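PDB 6QLG: flavin prenyltransferase PAD1, mitochondrial from Aspergillus niger, which probably makes the prenylated FMN cofactor of ferulic acid decarboxylase by joining a dimethylallyl group to the flavin N5 and C6 atoms without a metal. Local coordinates for residues B[205-210]-B[217-222]. Numbering follows the deposited sequence. Where two conformers were deposited one is given.
Sequences VGRMLD and GDFERW. With DMA (dimethylallyl diphosphate), chain N.
Gly206, on helix 197-210, and Phe219, in the irregular chain that follows the helix, mark the nearest backbone approach, their CA atoms 6.8 Å apart. The Phe219 ring lies against the helix at Gly206, where there is no side chain: its CE1 is 3.6 Å from Gly206 CA, while CE2, on the other side of CZ, meets Arg207 CD at 3.9 Å. The CZ corner of the ring sits over one face of the Arg221 guanidinium, 3.2 Å above its plane and near the margin of the group. Arg221 reaches the helix because its chain is extended from CG to NE (chi2 -171°, chi3 172°), and it meets the Asp210 carboxylate through both terminal nitrogens, one to each oxygen. Its NH2 bonds to Asp210 OD1 on the syn lone pair at 2.8 Å, and its NH1 points almost straight at Asp210 OD2 (2.9 Å, 178°). Asp210 OD2 also receives a weak bond from Arg207 NH1, so the carboxylate sits between two arginines and probably offsets their like charges. Asp215 of the same chain forms a salt bridge with Arg221 NH2, and NH1 also bonds to Ser114 O of a second subunit. Arg207 bends at chi2 and chi3 toward the bound dimethylallyl diphosphate, where NE donates to DMA O3B (2.8 Å) and NH2 to O3A; Glu152 of the second subunit forms a salt bridge with the same NH2. At the other end of the ligand, DMA C5 lies over one face of the Trp222 indole, 3.5 Å from CD2. Helix and following chain thus form part of the dimethylallyl diphosphate pocket at a subunit interface of this UbiX/PAD1 flavoprotein, completed by Tyr191 and by Ser112, Gly113 and Lys151 of the second subunit.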
loop_
_atom_site.group_PDB
_atom_site.type_symbol
_atom_site.label_atom_id
_atom_site.label_comp_id
_atom_site.label_asym_id
_atom_site.label_seq_id
_atom_site.Cartn_x
_atom_site.Cartn_y
_atom_site.Cartn_z
ATOM N N VAL B 205 -5.685 35.820 5.275
ATOM C CA VAL B 205 -6.994 35.655 5.902
ATOM C C VAL B 205 -8.092 35.645 4.846
ATOM O O VAL B 205 -9.047 34.859 4.927
ATOM C CB VAL B 205 -7.221 36.758 6.954
ATOM C CG1 VAL B 205 -8.681 36.801 7.384
ATOM C CG2 VAL B 205 -6.310 36.537 8.155
ATOM N N GLY B 206 -7.973 36.506 3.834
ATOM C CA GLY B 206 -8.962 36.517 2.769
ATOM C C GLY B 206 -8.960 35.235 1.959
ATOM O O GLY B 206 -10.015 34.758 1.532
ATOM N N ARG B 207 -7.778 34.658 1.735
ATOM C CA ARG B 207 -7.703 33.409 0.986
ATOM C C ARG B 207 -8.210 32.232 1.810
ATOM O O ARG B 207 -8.785 31.291 1.251
ATOM C CB ARG B 207 -6.268 33.164 0.518
ATOM C CG ARG B 207 -5.746 34.224 -0.441
ATOM C CD ARG B 207 -6.372 34.094 -1.824
ATOM N NE ARG B 207 -5.777 32.993 -2.580
ATOM C CZ ARG B 207 -6.361 31.816 -2.771
ATOM N NH1 ARG B 207 -7.565 31.579 -2.269
ATOM N NH2 ARG B 207 -5.740 30.871 -3.467
ATOM N N MET B 208 -8.004 32.264 3.130
ATOM C CA MET B 208 -8.594 31.251 4.002
ATOM C C MET B 208 -10.110 31.240 3.876
ATOM O O MET B 208 -10.726 30.183 3.696
ATOM C CB MET B 208 -8.206 31.511 5.459
ATOM C CG MET B 208 -6.756 31.289 5.807
ATOM S SD MET B 208 -6.435 31.901 7.475
ATOM C CE MET B 208 -4.671 32.200 7.373
ATOM N N LEU B 209 -10.730 32.417 3.979
ATOM C CA LEU B 209 -12.184 32.497 4.001
ATOM C C LEU B 209 -12.799 32.252 2.629
ATOM O O LEU B 209 -14.007 32.000 2.546
ATOM C CB LEU B 209 -12.620 33.854 4.554
ATOM C CG LEU B 209 -12.113 34.151 5.969
ATOM C CD1 LEU B 209 -12.713 35.440 6.511
ATOM C CD2 LEU B 209 -12.400 32.987 6.912
ATOM N N ASP B 210 -12.001 32.320 1.558
ATOM C CA ASP B 210 -12.478 31.879 0.250
ATOM C C ASP B 210 -12.943 30.431 0.289
ATOM O O ASP B 210 -13.881 30.059 -0.425
ATOM C CB ASP B 210 -11.377 32.037 -0.802
ATOM C CG ASP B 210 -11.213 33.467 -1.274
ATOM O OD1 ASP B 210 -12.144 34.274 -1.075
ATOM O OD2 ASP B 210 -10.152 33.781 -1.853
ATOM N N GLY B 217 -13.311 41.116 0.597
ATOM C CA GLY B 217 -13.129 42.334 -0.172
ATOM C C GLY B 217 -12.050 43.244 0.360
ATOM O O GLY B 217 -12.053 44.440 0.058
ATOM N N ASP B 218 -11.116 42.715 1.150
ATOM C CA ASP B 218 -10.094 43.527 1.798
ATOM C C ASP B 218 -8.692 43.126 1.357
ATOM O O ASP B 218 -7.722 43.320 2.093
ATOM C CB ASP B 218 -10.232 43.447 3.318
ATOM C CG ASP B 218 -11.378 44.294 3.844
ATOM O OD1 ASP B 218 -11.774 45.255 3.151
ATOM O OD2 ASP B 218 -11.886 44.001 4.947
ATOM N N PHE B 219 -8.570 42.565 0.156
ATOM C CA PHE B 219 -7.270 42.248 -0.415
ATOM C C PHE B 219 -7.412 42.188 -1.928
ATOM O O PHE B 219 -8.497 41.941 -2.460
ATOM C CB PHE B 219 -6.704 40.931 0.139
ATOM C CG PHE B 219 -7.366 39.703 -0.418
ATOM C CD1 PHE B 219 -8.585 39.271 0.077
ATOM C CD2 PHE B 219 -6.765 38.977 -1.434
ATOM C CE1 PHE B 219 -9.196 38.140 -0.433
ATOM C CE2 PHE B 219 -7.371 37.846 -1.948
ATOM C CZ PHE B 219 -8.588 37.426 -1.446
ATOM N N GLU B 220 -6.297 42.417 -2.619
ATOM C CA GLU B 220 -6.284 42.485 -4.076
ATOM C C GLU B 220 -6.161 41.075 -4.642
ATOM O O GLU B 220 -5.122 40.426 -4.492
ATOM C CB GLU B 220 -5.139 43.371 -4.563
ATOM N N ARG B 221 -7.222 40.603 -5.291
ATOM C CA ARG B 221 -7.165 39.325 -5.982
ATOM C C ARG B 221 -6.314 39.449 -7.242
ATOM O O ARG B 221 -6.230 40.515 -7.858
ATOM C CB ARG B 221 -8.573 38.848 -6.340
ATOM C CG ARG B 221 -9.511 38.786 -5.150
ATOM C CD ARG B 221 -10.828 38.109 -5.491
ATOM N NE ARG B 221 -11.628 37.904 -4.287
ATOM C CZ ARG B 221 -11.452 36.900 -3.435
ATOM N NH1 ARG B 221 -10.510 35.990 -3.660
ATOM N NH2 ARG B 221 -12.223 36.799 -2.359
ATOM N N TRP B 222 -5.669 38.347 -7.615
ATOM C CA TRP B 222 -4.814 38.358 -8.794
ATOM C C TRP B 222 -5.641 38.549 -10.060
ATOM O O TRP B 222 -6.680 37.912 -10.249
ATOM C CB TRP B 222 -4.010 37.063 -8.888
ATOM C CG TRP B 222 -3.147 36.988 -10.114
ATOM C CD1 TRP B 222 -3.363 36.225 -11.225
ATOM C CD2 TRP B 222 -1.931 37.709 -10.353
ATOM N NE1 TRP B 222 -2.357 36.423 -12.140
ATOM C CE2 TRP B 222 -1.465 37.330 -11.629
ATOM C CE3 TRP B 222 -1.190 38.635 -9.612
ATOM C CZ2 TRP B 222 -0.291 37.846 -12.178
ATOM C CZ3 TRP B 222 -0.026 39.146 -10.160
ATOM C CH2 TRP B 222 0.411 38.752 -11.431
HETATM C C1 DMA N . -0.830 32.954 -7.059
HETATM O O1 DMA N . -2.111 32.562 -6.649
HETATM C C2 DMA N . -0.694 32.775 -8.569
HETATM C C3 DMA N . -0.394 33.803 -9.336
HETATM C C4 DMA N . -0.267 33.611 -10.844
HETATM C C5 DMA N . -0.178 35.186 -8.726
HETATM P PA DMA N . -2.279 31.105 -5.893
HETATM O O1A DMA N . -0.964 30.359 -5.945
HETATM O O2A DMA N . -3.352 30.295 -6.576
HETATM O O3A DMA N . -2.712 31.339 -4.321
HETATM P PB DMA N . -2.297 32.677 -3.458
HETATM O O1B DMA N . -0.944 33.164 -3.911
HETATM O O2B DMA N . -2.221 32.330 -1.989
HETATM O O3B DMA N . -3.334 33.751 -3.684
#